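Local coordinates for protein 3',5'-cyclic-nucleotide phosphodiesterase 1 (Saccharomyces cerevisiae, PDB 4OJV) that belongs to the class-II cyclic-nucleotide phosphodiesterases, alpha/beta enzymes of the metallo-hydrolase clan, and holds two zinc ions, at residues Lys153-Leu158 and Leu186-Leu191; Leu35-Gly40 and Gln119-Tyr124; Lys315-Leu320 and Gly354-Ser359; Ser296-Ile301 and Arg345-Glu350. All coordinates share one frame; numbering follows the deposited sequence.

Contact 1 (Lys153-Leu158 and Leu186-Leu191); sequences KTIWGL and LKLKCL
Lys153-Gly157 and Leu186-Cys190 are the two parallel strands of a beta-alpha-beta crossover, linked through helix 159-169. They pair one to one, their axes 4.7 Å apart at the closest, and five backbone bonds alternate between them, from Lys187 N on Lys153 O to Leu191 N on Gly157 O. A water donates to Lys153 O and accepts from Lys187 NZ, which also donates to Arg184 O.

On the Trp156 side, the long aliphatic stem of a lysine fits a partly exposed place: Lys189 CB lies over the indole, 4.1 Å from the centroid of the six-membered ring, in a CH-pi contact. With CG anti to the carbonyl carbon (chi1 -70°) and the chain extended beyond it, Lys189 runs alongside the tryptophan, and its CD comes 3.8 Å from Thr154 CG2, which sits over the same ring face. Leu191 CD2 meets Trp156 CE3 at 3.6 Å, the two side chains crossing at about a right angle.

On the other face, Ile155, Leu186 and Leu188 make an aliphatic cluster. Ile155 CB touches Leu188 CD2 at 3.7 Å, the pair lying side by side, while Ile155 CD1 meets Leu186 CD1 at 3.8 Å.

Helix 159-169 packs Leu165 against Ile155 and Leu188. Strand 121-125 flanks strand 153-157, with Asp123 OD1 accepting from Trp156 NE1 and Tyr125 stacked on the indole, and strand 186-190 is an edge strand within this chain.

Contact 2 (Leu35-Gly40 and Gln119-Tyr124); sequences LIAVDG and QGITDY
Ala37 N donates to Asp123 O at 2.9 Å and 174°, a nearly straight bond at the heart of the pairing between strand 35-38 and strand 121-124. Two more bonds hold the start of the ladder: Leu35 N to Gly120 O, its donor lifted 48° out of the carbonyl plane, and Thr122 N to Leu35 O at 3.0 Å. The parallel register slips by one residue in between, since Leu35 pairs with Ile121 but Ala37 with Tyr124; Thr122 and Asp123 together stand opposite Ile36, a beta bulge.

The buried side chains fit this spacing. Leu35 CD1 meets Ile121 CD1 at 3.7 Å. The small Ala37 places its CB 3.6 Å from Tyr124 CD2 and leaves room for the ring, whose face is approached near its rim by Ile121 CG2. At the ring's edge, in its plane, lies Asp39 O, a buried carbonyl with no hydrogen-bonding partner in the model, 3.7 Å from Tyr124 CD2.

At the bulge, Thr122 OG1 is set between its own N and carbonyl carbon (chi1 59°) and donates to Asp123 OD2 at 2.7 Å; Thr200 OG1 is a second partner of that oxygen.

Further out, strand 22-27 packs Ile24 on Leu35 and Ala37. Just past the strand, Asp39 OD1 accepts from Thr127 N, while OD2 is bonded by Gln21 NE2 and His133 ND1. His133 is a zinc ligand, so the pairing carries a second-shell carboxylate that probably fixes the orientation of that imidazole and would be expected to strengthen its donation to the metal.

Contact 3 (Lys315-Leu320 and Gly354-Ser359); sequences KGLSGL and GDLRIS
Ser318 OG links two loops at the end of the seven-stranded mixed sheet, where the chain leading into strand 321-325 meets that leading into strand 357-360, at the sheet's edge within this chain. The first loop is a pair of turns, type II' from Lys315 to Ser318 and type II from Leu317 to Leu320. Gly316 and Gly319 supply the positive phi angles these turns need.

The serine hydroxyl is used twice: it donates to Lys315 O at 2.6 Å, in the carbonyl plane, and accepts from Asp355 N at 2.9 Å. Because chi1 of -71° sets OG beside the backbone N, Ser318 N and OG both reach Lys315 O. Gly354, lacking a CB, lets Lys315 O and this hydroxyl come up close.

Asp355 is the centre of an inverse gamma turn, closed by Leu356 N on Gly354 O. Its own carbonyl takes Gly319 N at 2.8 Å, from 46° out of the carbonyl plane. Leu320 O accepts from Arg357 N, opening the parallel ladder that continues with Val322.

Leu356 CD1 packs between the loops, against Leu317 CB and, at 3.9 Å, Leu320 CB. The arginine is held by the turn that precedes its strand: Arg357 NH2 forms a salt bridge with Asp355 OD2 at 3.0 Å, on the syn side but 33° out of the carboxylate plane, and one guanidinium face lies over Gly319, with Arg357 NE 4.0 Å from the bare Gly319 CA.

Contact 4 (Ser296-Ile301 and Arg345-Glu350); sequences SPIYLI and RFLAEE
Leu347 on helix 336-350 reaches across to Pro297, Ile298 and Ile301 at the start of helix 297-311. Its CB lies 3.7 Å from Ile301 CG1 and a little farther from Ile301 CG2. The chain then turns at chi1 -70°, which puts CG beside the backbone N and leads the CD1 branch to the first turn of the opposite helix. There Leu347 CD1 touches the backbone at Pro297 C and Ile298 N, each 3.8 Å away, and rests 3.9 Å from Pro297 CB.

A branched leucine works here, since its methyl can rest on backbone and proline ring alike, needing no polar partner. Proline suits the first turn, directly after the N-cap Ser296, because no backbone N-H is needed there. One turn on, Ile301 CD1 meets Ala348 CB at 3.9 Å; the small alanine allows the CA atoms of Ile301 and Ala348 to lie 6.5 Å apart. Leu344, a turn earlier on helix 336-350, extends the apolar patch onto Pro297 and Ile301.

No hydrogen bond joins the two segments, whose axes pass 9.7 Å apart at a crossing angle of -44°. This is apolar packing between the helices of successive beta-alpha-beta crossovers, consistent with the alpha-beta/beta-alpha sandwich of the metallo-beta-lactamase fold.

The four contacts form two groups on opposite sides of the chain's centre. Contacts 1 and 2, with centres 11 Å apart, share one sheet: strand 121-125 is the neighbour of strand 153-157, and Trp156 N probably bonds Tyr124 O at 2.8 Å. Contacts 3 and 4, with centres 12 Å apart, belong to the other sheet and its helices, with Arg345 NH2 and Ile358 O 2.9 Å apart in a probable hydrogen bond. Contact 1 lies 34 Å from contact 3, centre to centre. Contact 2 comes near the metal site, the side chain of Asp39 lying about 7 Å from a zinc ion; the nearest atoms of contacts 2 and 4 are about 15 Å apart.

Contact 1 (Lys153-Leu158 and Leu186-Leu191)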
loop_
_atom_site.group_PDB
_atom_site.type_symbol
_atom_site.label_atom_id
_atom_site.label_comp_id
_atom_site.label_asym_id
_atom_site.label_seq_id
_atom_site.Cartn_x
_atom_site.Cartn_y
_atom_site.Cartn_z
ATOM N N LYS A 153 -3.137 18.365 9.005
ATOM C CA LYS A 153 -3.921 17.140 9.181
ATOM C C LYS A 153 -3.889 16.617 10.613
ATOM O O LYS A 153 -2.861 16.675 11.294
ATOM C CB LYS A 153 -3.436 16.036 8.243
ATOM C CG LYS A 153 -3.523 16.338 6.750
ATOM C CD LYS A 153 -3.365 15.044 5.959
ATOM C CE LYS A 153 -2.825 15.245 4.552
ATOM N NZ LYS A 153 -3.861 15.715 3.605
ATOM N N THR A 154 -5.024 16.092 11.050
ATOM C CA THR A 154 -5.169 15.502 12.368
ATOM C C THR A 154 -5.631 14.059 12.227
ATOM O O THR A 154 -6.550 13.756 11.449
ATOM C CB THR A 154 -6.164 16.298 13.241
ATOM O OG1 THR A 154 -5.728 17.657 13.335
ATOM C CG2 THR A 154 -6.250 15.713 14.642
ATOM N N ILE A 155 -4.982 13.173 12.975
ATOM C CA ILE A 155 -5.320 11.755 13.030
ATOM C C ILE A 155 -5.984 11.528 14.387
ATOM O O ILE A 155 -5.354 11.760 15.433
ATOM C CB ILE A 155 -4.061 10.865 12.926
ATOM C CG1 ILE A 155 -3.284 11.127 11.629
ATOM C CG2 ILE A 155 -4.448 9.402 13.043
ATOM C CD1 ILE A 155 -1.851 10.627 11.670
ATOM N N TRP A 156 -7.252 11.120 14.357
ATOM C CA TRP A 156 -8.045 10.859 15.552
ATOM C C TRP A 156 -8.220 9.389 15.766
ATOM O O TRP A 156 -8.335 8.609 14.809
ATOM C CB TRP A 156 -9.430 11.452 15.402
ATOM C CG TRP A 156 -9.491 12.924 15.132
ATOM C CD1 TRP A 156 -9.458 13.568 13.905
ATOM C CD2 TRP A 156 -9.647 13.986 16.124
ATOM N NE1 TRP A 156 -9.579 14.926 14.065
ATOM C CE2 TRP A 156 -9.699 15.240 15.374
ATOM C CE3 TRP A 156 -9.753 14.020 17.511
ATOM C CZ2 TRP A 156 -9.839 16.470 16.006
ATOM C CZ3 TRP A 156 -9.898 15.262 18.138
ATOM C CH2 TRP A 156 -9.935 16.457 17.401
ATOM N N GLY A 157 -8.321 8.980 17.026
ATOM C CA GLY A 157 -8.611 7.593 17.348
ATOM C C GLY A 157 -8.798 7.415 18.834
ATOM O O GLY A 157 -8.500 8.317 19.619
ATOM N N LEU A 158 -9.293 6.254 19.220
ATOM C CA LEU A 158 -9.267 5.849 20.614
ATOM C C LEU A 158 -7.814 5.583 21.024
ATOM O O LEU A 158 -6.947 5.416 20.165
ATOM C CB LEU A 158 -10.140 4.605 20.811
ATOM C CG LEU A 158 -11.653 4.776 20.597
ATOM C CD1 LEU A 158 -12.359 3.445 20.805
ATOM C CD2 LEU A 158 -12.248 5.859 21.489
ATOM N N LEU A 186 1.120 17.649 11.170
ATOM C CA LEU A 186 0.488 16.357 11.418
ATOM C C LEU A 186 0.365 16.166 12.915
ATOM O O LEU A 186 1.367 16.232 13.626
ATOM C CB LEU A 186 1.292 15.207 10.810
ATOM C CG LEU A 186 0.589 13.840 10.832
ATOM C CD1 LEU A 186 -0.691 13.838 9.998
ATOM C CD2 LEU A 186 1.528 12.750 10.349
ATOM N N LYS A 187 -0.858 15.951 13.392
ATOM C CA LYS A 187 -1.130 15.789 14.817
ATOM C C LYS A 187 -1.863 14.493 15.096
ATOM O O LYS A 187 -2.676 14.061 14.283
ATOM C CB LYS A 187 -1.997 16.942 15.325
ATOM C CG LYS A 187 -1.295 18.288 15.378
ATOM C CD LYS A 187 -2.219 19.326 16.000
ATOM C CE LYS A 187 -1.642 20.729 15.908
ATOM N NZ LYS A 187 -1.717 21.271 14.522
ATOM N N LEU A 188 -1.578 13.881 16.241
ATOM C CA LEU A 188 -2.328 12.732 16.760
ATOM C C LEU A 188 -3.190 13.189 17.924
ATOM O O LEU A 188 -2.676 13.822 18.858
ATOM C CB LEU A 188 -1.375 11.642 17.255
ATOM C CG LEU A 188 -0.545 10.873 16.228
ATOM C CD1 LEU A 188 0.541 10.053 16.900
ATOM C CD2 LEU A 188 -1.438 9.946 15.424
ATOM N N LYS A 189 -4.485 12.877 17.888
ATOM C CA LYS A 189 -5.394 13.280 18.956
ATOM C C LYS A 189 -6.303 12.134 19.371
ATOM O O LYS A 189 -6.848 11.404 18.535
ATOM C CB LYS A 189 -6.214 14.495 18.530
ATOM C CG LYS A 189 -5.396 15.770 18.421
ATOM C CD LYS A 189 -6.278 16.983 18.192
ATOM C CE LYS A 189 -5.439 18.210 17.875
ATOM N NZ LYS A 189 -6.283 19.431 17.783
ATOM N N CYS A 190 -6.462 11.967 20.677
ATOM C CA CYS A 190 -7.323 10.920 21.212
ATOM C C CYS A 190 -8.771 11.363 21.329
ATOM O O CYS A 190 -9.071 12.546 21.530
ATOM C CB CYS A 190 -6.822 10.439 22.575
ATOM S SG CYS A 190 -5.500 9.206 22.513
ATOM N N LEU A 191 -9.658 10.382 21.194
ATOM C CA LEU A 191 -11.077 10.530 21.445
ATOM C C LEU A 191 -11.434 9.695 22.667
ATOM O O LEU A 191 -10.791 8.683 22.950
ATOM C CB LEU A 191 -11.880 10.021 20.250
ATOM C CG LEU A 191 -11.732 10.781 18.935
ATOM C CD1 LEU A 191 -12.285 9.933 17.792
ATOM C CD2 LEU A 191 -12.425 12.135 18.997
HETATM O O HOH W 1 -2.360 19.377 12.581
#

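Contact 2 (Leu35-Gly40 and Gln119-Tyr124)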
loop_
_atom_site.group_PDB
_atom_site.type_symbol
_atom_site.label_atom_id
_atom_site.label_comp_id
_atom_site.label_asym_id
_atom_site.label_seq_id
_atom_site.Cartn_x
_atom_site.Cartn_y
_atom_site.Cartn_z
ATOM N N LEU A 35 -12.491 17.476 3.569
ATOM C CA LEU A 35 -12.910 16.084 3.530
ATOM C C LEU A 35 -12.481 15.387 4.815
ATOM O O LEU A 35 -11.432 15.723 5.384
ATOM C CB LEU A 35 -12.247 15.365 2.350
ATOM C CG LEU A 35 -12.578 15.879 0.951
ATOM C CD1 LEU A 35 -11.640 15.299 -0.098
ATOM C CD2 LEU A 35 -14.033 15.580 0.610
ATOM N N ILE A 36 -13.284 14.421 5.262
ATOM C CA ILE A 36 -12.928 13.523 6.357
ATOM C C ILE A 36 -12.559 12.167 5.767
ATOM O O ILE A 36 -13.202 11.714 4.823
ATOM C CB ILE A 36 -14.119 13.330 7.343
ATOM C CG1 ILE A 36 -14.302 14.578 8.222
ATOM C CG2 ILE A 36 -13.960 12.044 8.158
ATOM C CD1 ILE A 36 -15.569 14.536 9.045
ATOM N N ALA A 37 -11.545 11.507 6.318
ATOM C CA ALA A 37 -11.264 10.110 5.989
ATOM C C ALA A 37 -11.585 9.221 7.187
ATOM O O ALA A 37 -11.238 9.554 8.326
ATOM C CB ALA A 37 -9.806 9.939 5.588
ATOM N N VAL A 38 -12.247 8.093 6.936
ATOM C CA VAL A 38 -12.329 7.025 7.918
ATOM C C VAL A 38 -11.369 5.948 7.477
ATOM O O VAL A 38 -11.482 5.400 6.375
ATOM C CB VAL A 38 -13.750 6.461 8.105
ATOM C CG1 VAL A 38 -13.746 5.443 9.240
ATOM C CG2 VAL A 38 -14.741 7.585 8.383
ATOM N N ASP A 39 -10.422 5.659 8.366
ATOM C CA ASP A 39 -9.276 4.821 8.057
ATOM C C ASP A 39 -8.366 5.422 6.989
ATOM O O ASP A 39 -8.621 6.517 6.463
ATOM C CB ASP A 39 -9.663 3.356 7.844
ATOM C CG ASP A 39 -9.835 2.626 9.166
ATOM O OD1 ASP A 39 -9.252 3.114 10.171
ATOM O OD2 ASP A 39 -10.517 1.584 9.204
ATOM N N GLY A 40 -7.287 4.715 6.698
ATOM C CA GLY A 40 -6.162 5.308 6.003
ATOM C C GLY A 40 -5.392 4.306 5.186
ATOM O O GLY A 40 -4.175 4.430 5.036
ATOM N N GLN A 119 -5.044 17.737 -0.293
ATOM C CA GLN A 119 -4.818 18.731 0.756
ATOM C C GLN A 119 -6.082 19.000 1.585
ATOM O O GLN A 119 -5.992 19.390 2.740
ATOM C CB GLN A 119 -4.204 20.021 0.188
ATOM C CG GLN A 119 -5.153 21.028 -0.440
ATOM C CD GLN A 119 -4.524 22.409 -0.587
ATOM O OE1 GLN A 119 -3.495 22.714 0.029
ATOM N NE2 GLN A 119 -5.145 23.252 -1.402
ATOM N N GLY A 120 -7.249 18.753 0.995
ATOM C CA GLY A 120 -8.518 18.929 1.679
ATOM C C GLY A 120 -8.843 17.877 2.721
ATOM O O GLY A 120 -9.732 18.095 3.544
ATOM N N ILE A 121 -8.152 16.740 2.710
ATOM C CA ILE A 121 -8.379 15.769 3.783
ATOM C C ILE A 121 -7.828 16.329 5.122
ATOM O O ILE A 121 -6.610 16.342 5.336
ATOM C CB ILE A 121 -7.805 14.397 3.415
ATOM C CG1 ILE A 121 -8.589 13.768 2.269
ATOM C CG2 ILE A 121 -7.896 13.450 4.600
ATOM C CD1 ILE A 121 -8.281 14.264 0.890
ATOM N N THR A 122 -8.725 16.851 5.962
ATOM C CA THR A 122 -8.369 17.571 7.198
ATOM C C THR A 122 -8.134 16.624 8.378
ATOM O O THR A 122 -7.283 16.868 9.249
ATOM C CB THR A 122 -9.471 18.587 7.613
ATOM O OG1 THR A 122 -10.737 17.925 7.837
ATOM C CG2 THR A 122 -9.636 19.701 6.582
ATOM N N ASP A 123 -8.899 15.542 8.397
ATOM C CA ASP A 123 -9.054 14.722 9.584
ATOM C C ASP A 123 -9.217 13.273 9.157
ATOM O O ASP A 123 -10.010 12.968 8.264
ATOM C CB ASP A 123 -10.315 15.122 10.380
ATOM C CG ASP A 123 -10.260 16.536 10.969
ATOM O OD1 ASP A 123 -9.556 16.765 11.966
ATOM O OD2 ASP A 123 -11.003 17.389 10.464
ATOM N N TYR A 124 -8.479 12.385 9.815
ATOM C CA TYR A 124 -8.669 10.943 9.694
ATOM C C TYR A 124 -9.236 10.416 11.000
ATOM O O TYR A 124 -8.771 10.817 12.077
ATOM C CB TYR A 124 -7.337 10.235 9.473
ATOM C CG TYR A 124 -6.621 10.481 8.171
ATOM C CD1 TYR A 124 -5.883 11.641 7.963
ATOM C CD2 TYR A 124 -6.635 9.519 7.165
ATOM C CE1 TYR A 124 -5.197 11.847 6.774
ATOM C CE2 TYR A 124 -5.945 9.714 5.976
ATOM C CZ TYR A 124 -5.233 10.880 5.793
ATOM O OH TYR A 124 -4.517 11.085 4.635
#

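Contact 3 (Lys315-Leu320 and Gly354-Ser359)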
loop_
_atom_site.group_PDB
_atom_site.type_symbol
_atom_site.label_atom_id
_atom_site.label_comp_id
_atom_site.label_asym_id
_atom_site.label_seq_id
_atom_site.Cartn_x
_atom_site.Cartn_y
_atom_site.Cartn_z
ATOM N N LYS A 315 -41.577 -4.344 11.054
ATOM C CA LYS A 315 -41.032 -4.038 9.727
ATOM C C LYS A 315 -39.557 -4.466 9.607
ATOM O O LYS A 315 -38.934 -4.292 8.556
ATOM C CB LYS A 315 -41.180 -2.537 9.416
ATOM C CG LYS A 315 -42.596 -1.990 9.571
ATOM C CD LYS A 315 -42.595 -0.473 9.713
ATOM C CE LYS A 315 -43.933 0.038 10.234
ATOM N NZ LYS A 315 -43.895 1.489 10.575
ATOM N N GLY A 316 -39.002 -5.026 10.678
ATOM C CA GLY A 316 -37.601 -5.453 10.686
ATOM C C GLY A 316 -36.674 -4.279 10.448
ATOM O O GLY A 316 -36.870 -3.202 11.000
ATOM N N LEU A 317 -35.666 -4.497 9.612
ATOM C CA LEU A 317 -34.710 -3.450 9.252
ATOM C C LEU A 317 -35.032 -2.861 7.877
ATOM O O LEU A 317 -34.138 -2.447 7.129
ATOM C CB LEU A 317 -33.286 -4.001 9.308
ATOM C CG LEU A 317 -32.823 -4.464 10.689
ATOM C CD1 LEU A 317 -31.440 -5.099 10.593
ATOM C CD2 LEU A 317 -32.819 -3.331 11.698
ATOM N N SER A 318 -36.321 -2.818 7.540
ATOM C CA SER A 318 -36.739 -2.339 6.226
ATOM C C SER A 318 -36.182 -0.955 5.938
ATOM O O SER A 318 -36.294 -0.051 6.758
ATOM C CB SER A 318 -38.265 -2.329 6.110
ATOM O OG SER A 318 -38.762 -3.653 6.046
ATOM N N GLY A 319 -35.558 -0.815 4.772
ATOM C CA GLY A 319 -34.981 0.457 4.345
ATOM C C GLY A 319 -33.515 0.661 4.705
ATOM O O GLY A 319 -32.874 1.575 4.188
ATOM N N LEU A 320 -32.979 -0.173 5.592
ATOM C CA LEU A 320 -31.579 -0.023 6.002
ATOM C C LEU A 320 -30.611 -0.443 4.897
ATOM O O LEU A 320 -30.727 -1.543 4.356
ATOM C CB LEU A 320 -31.288 -0.830 7.271
ATOM C CG LEU A 320 -29.858 -0.760 7.815
ATOM C CD1 LEU A 320 -29.475 0.658 8.206
ATOM C CD2 LEU A 320 -29.689 -1.721 8.978
ATOM N N GLY A 354 -36.733 -8.158 6.954
ATOM C CA GLY A 354 -37.460 -7.156 6.186
ATOM C C GLY A 354 -36.701 -6.660 4.972
ATOM O O GLY A 354 -35.830 -7.350 4.441
ATOM N N ASP A 355 -37.043 -5.448 4.544
ATOM C CA ASP A 355 -36.522 -4.865 3.310
ATOM C C ASP A 355 -35.121 -4.281 3.530
ATOM O O ASP A 355 -34.880 -3.088 3.327
ATOM C CB ASP A 355 -37.499 -3.800 2.784
ATOM C CG ASP A 355 -37.122 -3.274 1.409
ATOM O OD1 ASP A 355 -36.366 -3.953 0.681
ATOM O OD2 ASP A 355 -37.587 -2.168 1.059
ATOM N N LEU A 356 -34.215 -5.149 3.963
ATOM C CA LEU A 356 -32.817 -4.827 4.180
ATOM C C LEU A 356 -32.115 -4.778 2.827
ATOM O O LEU A 356 -32.302 -5.673 2.000
ATOM C CB LEU A 356 -32.213 -5.913 5.070
ATOM C CG LEU A 356 -30.777 -5.784 5.558
ATOM C CD1 LEU A 356 -30.614 -4.546 6.425
ATOM C CD2 LEU A 356 -30.389 -7.031 6.333
ATOM N N ARG A 357 -31.320 -3.733 2.595
ATOM C CA ARG A 357 -30.680 -3.527 1.297
ATOM C C ARG A 357 -29.176 -3.682 1.447
ATOM O O ARG A 357 -28.515 -2.852 2.079
ATOM C CB ARG A 357 -31.039 -2.152 0.741
ATOM C CG ARG A 357 -32.527 -2.022 0.483
ATOM C CD ARG A 357 -33.013 -0.602 0.597
ATOM N NE ARG A 357 -34.468 -0.575 0.503
ATOM C CZ ARG A 357 -35.159 0.450 0.028
ATOM N NH1 ARG A 357 -34.531 1.538 -0.403
ATOM N NH2 ARG A 357 -36.482 0.379 -0.026
ATOM N N ILE A 358 -28.649 -4.774 0.899
ATOM C CA ILE A 358 -27.251 -5.155 1.084
ATOM C C ILE A 358 -26.493 -4.945 -0.216
ATOM O O ILE A 358 -26.920 -5.397 -1.279
ATOM C CB ILE A 358 -27.111 -6.612 1.583
ATOM C CG1 ILE A 358 -28.047 -6.875 2.774
ATOM C CG2 ILE A 358 -25.653 -6.905 1.928
ATOM C CD1 ILE A 358 -28.014 -8.299 3.288
ATOM N N SER A 359 -25.368 -4.239 -0.110
ATOM C CA SER A 359 -24.489 -3.975 -1.240
ATOM C C SER A 359 -23.056 -4.205 -0.796
ATOM O O SER A 359 -22.732 -4.046 0.380
ATOM C CB SER A 359 -24.619 -2.518 -1.706
ATOM O OG SER A 359 -25.939 -2.211 -2.111
#

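Contact 4 (Ser296-Ile301 and Arg345-Glu350)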
loop_
_atom_site.group_PDB
_atom_site.type_symbol
_atom_site.label_atom_id
_atom_site.label_comp_id
_atom_site.label_asym_id
_atom_site.label_seq_id
_atom_site.Cartn_x
_atom_site.Cartn_y
_atom_site.Cartn_z
ATOM N N SER A 296 -18.082 -13.507 9.255
ATOM C CA SER A 296 -18.598 -14.231 8.102
ATOM C C SER A 296 -20.099 -13.930 8.034
ATOM O O SER A 296 -20.630 -13.265 8.926
ATOM C CB SER A 296 -18.363 -15.727 8.263
ATOM O OG SER A 296 -19.329 -16.263 9.146
ATOM N N PRO A 297 -20.798 -14.404 6.981
ATOM C CA PRO A 297 -22.188 -13.967 6.850
ATOM C C PRO A 297 -23.113 -14.326 8.011
ATOM O O PRO A 297 -23.993 -13.534 8.343
ATOM C CB PRO A 297 -22.639 -14.624 5.538
ATOM C CG PRO A 297 -21.378 -14.679 4.741
ATOM C CD PRO A 297 -20.350 -15.094 5.757
ATOM N N ILE A 298 -22.899 -15.476 8.645
ATOM C CA ILE A 298 -23.734 -15.858 9.779
ATOM C C ILE A 298 -23.504 -14.917 10.965
ATOM O O ILE A 298 -24.453 -14.501 11.619
ATOM C CB ILE A 298 -23.567 -17.353 10.169
ATOM C CG1 ILE A 298 -24.533 -17.742 11.297
ATOM C CG2 ILE A 298 -22.124 -17.683 10.533
ATOM C CD1 ILE A 298 -25.995 -17.546 10.951
ATOM N N TYR A 299 -22.251 -14.545 11.215
ATOM C CA TYR A 299 -21.955 -13.651 12.324
ATOM C C TYR A 299 -22.452 -12.227 12.068
ATOM O O TYR A 299 -22.996 -11.579 12.972
ATOM C CB TYR A 299 -20.469 -13.677 12.677
ATOM C CG TYR A 299 -20.013 -15.043 13.141
ATOM C CD1 TYR A 299 -20.382 -15.534 14.396
ATOM C CD2 TYR A 299 -19.228 -15.851 12.322
ATOM C CE1 TYR A 299 -19.972 -16.792 14.820
ATOM C CE2 TYR A 299 -18.812 -17.109 12.735
ATOM C CZ TYR A 299 -19.186 -17.572 13.981
ATOM O OH TYR A 299 -18.771 -18.818 14.388
ATOM N N LEU A 300 -22.303 -11.743 10.836
ATOM C CA LEU A 300 -22.812 -10.420 10.514
ATOM C C LEU A 300 -24.350 -10.398 10.618
ATOM O O LEU A 300 -24.925 -9.482 11.203
ATOM C CB LEU A 300 -22.345 -9.948 9.134
ATOM C CG LEU A 300 -22.921 -8.593 8.681
ATOM C CD1 LEU A 300 -22.689 -7.476 9.695
ATOM C CD2 LEU A 300 -22.360 -8.174 7.332
ATOM N N ILE A 301 -25.010 -11.400 10.047
ATOM C CA ILE A 301 -26.469 -11.469 10.147
ATOM C C ILE A 301 -26.921 -11.581 11.610
ATOM O O ILE A 301 -27.915 -10.964 11.996
ATOM C CB ILE A 301 -27.063 -12.580 9.244
ATOM C CG1 ILE A 301 -26.921 -12.212 7.756
ATOM C CG2 ILE A 301 -28.528 -12.868 9.585
ATOM C CD1 ILE A 301 -27.744 -11.020 7.293
ATOM N N ARG A 345 -27.841 -12.116 1.762
ATOM C CA ARG A 345 -29.232 -11.918 1.341
ATOM C C ARG A 345 -30.100 -13.126 1.695
ATOM O O ARG A 345 -31.243 -12.968 2.148
ATOM C CB ARG A 345 -29.307 -11.599 -0.148
ATOM C CG ARG A 345 -28.837 -10.192 -0.471
ATOM C CD ARG A 345 -28.835 -9.945 -1.966
ATOM N NE ARG A 345 -28.489 -8.558 -2.268
ATOM C CZ ARG A 345 -28.107 -8.118 -3.462
ATOM N NH1 ARG A 345 -27.997 -8.955 -4.486
ATOM N NH2 ARG A 345 -27.818 -6.836 -3.636
ATOM N N PHE A 346 -29.541 -14.322 1.515
ATOM C CA PHE A 346 -30.255 -15.551 1.862
ATOM C C PHE A 346 -30.535 -15.609 3.363
ATOM O O PHE A 346 -31.664 -15.888 3.784
ATOM C CB PHE A 346 -29.468 -16.787 1.415
ATOM C CG PHE A 346 -30.128 -18.089 1.784
ATOM C CD1 PHE A 346 -29.896 -18.676 3.026
ATOM C CD2 PHE A 346 -30.986 -18.727 0.892
ATOM C CE1 PHE A 346 -30.508 -19.873 3.374
ATOM C CE2 PHE A 346 -31.598 -19.927 1.234
ATOM C CZ PHE A 346 -31.359 -20.495 2.476
ATOM N N LEU A 347 -29.515 -15.338 4.173
ATOM C CA LEU A 347 -29.649 -15.409 5.621
ATOM C C LEU A 347 -30.569 -14.320 6.165
ATOM O O LEU A 347 -31.322 -14.560 7.111
ATOM C CB LEU A 347 -28.283 -15.380 6.313
ATOM C CG LEU A 347 -27.402 -16.625 6.159
ATOM C CD1 LEU A 347 -25.972 -16.322 6.589
ATOM C CD2 LEU A 347 -27.960 -17.818 6.932
ATOM N N ALA A 348 -30.534 -13.139 5.552
ATOM C CA ALA A 348 -31.435 -12.060 5.943
ATOM C C ALA A 348 -32.896 -12.454 5.691
ATOM O O ALA A 348 -33.760 -12.209 6.540
ATOM C CB ALA A 348 -31.085 -10.762 5.228
ATOM N N GLU A 349 -33.156 -13.063 4.534
ATOM C CA GLU A 349 -34.498 -13.545 4.178
ATOM C C GLU A 349 -34.961 -14.643 5.133
ATOM O O GLU A 349 -36.113 -14.643 5.563
ATOM C CB GLU A 349 -34.530 -14.044 2.729
ATOM C CG GLU A 349 -35.915 -14.425 2.210
ATOM C CD GLU A 349 -36.677 -13.240 1.651
ATOM O OE1 GLU A 349 -36.294 -12.738 0.572
ATOM O OE2 GLU A 349 -37.670 -12.819 2.281
ATOM N N GLU A 350 -34.059 -15.567 5.457
ATOM C CA GLU A 350 -34.339 -16.676 6.376
ATOM C C GLU A 350 -34.656 -16.164 7.785
ATOM O O GLU A 350 -35.523 -16.716 8.474
ATOM C CB GLU A 350 -33.145 -17.639 6.397
ATOM C CG GLU A 350 -33.281 -18.841 7.318
ATOM C CD GLU A 350 -32.123 -19.806 7.157
ATOM O OE1 GLU A 350 -32.158 -20.626 6.215
ATOM O OE2 GLU A 350 -31.179 -19.742 7.971
#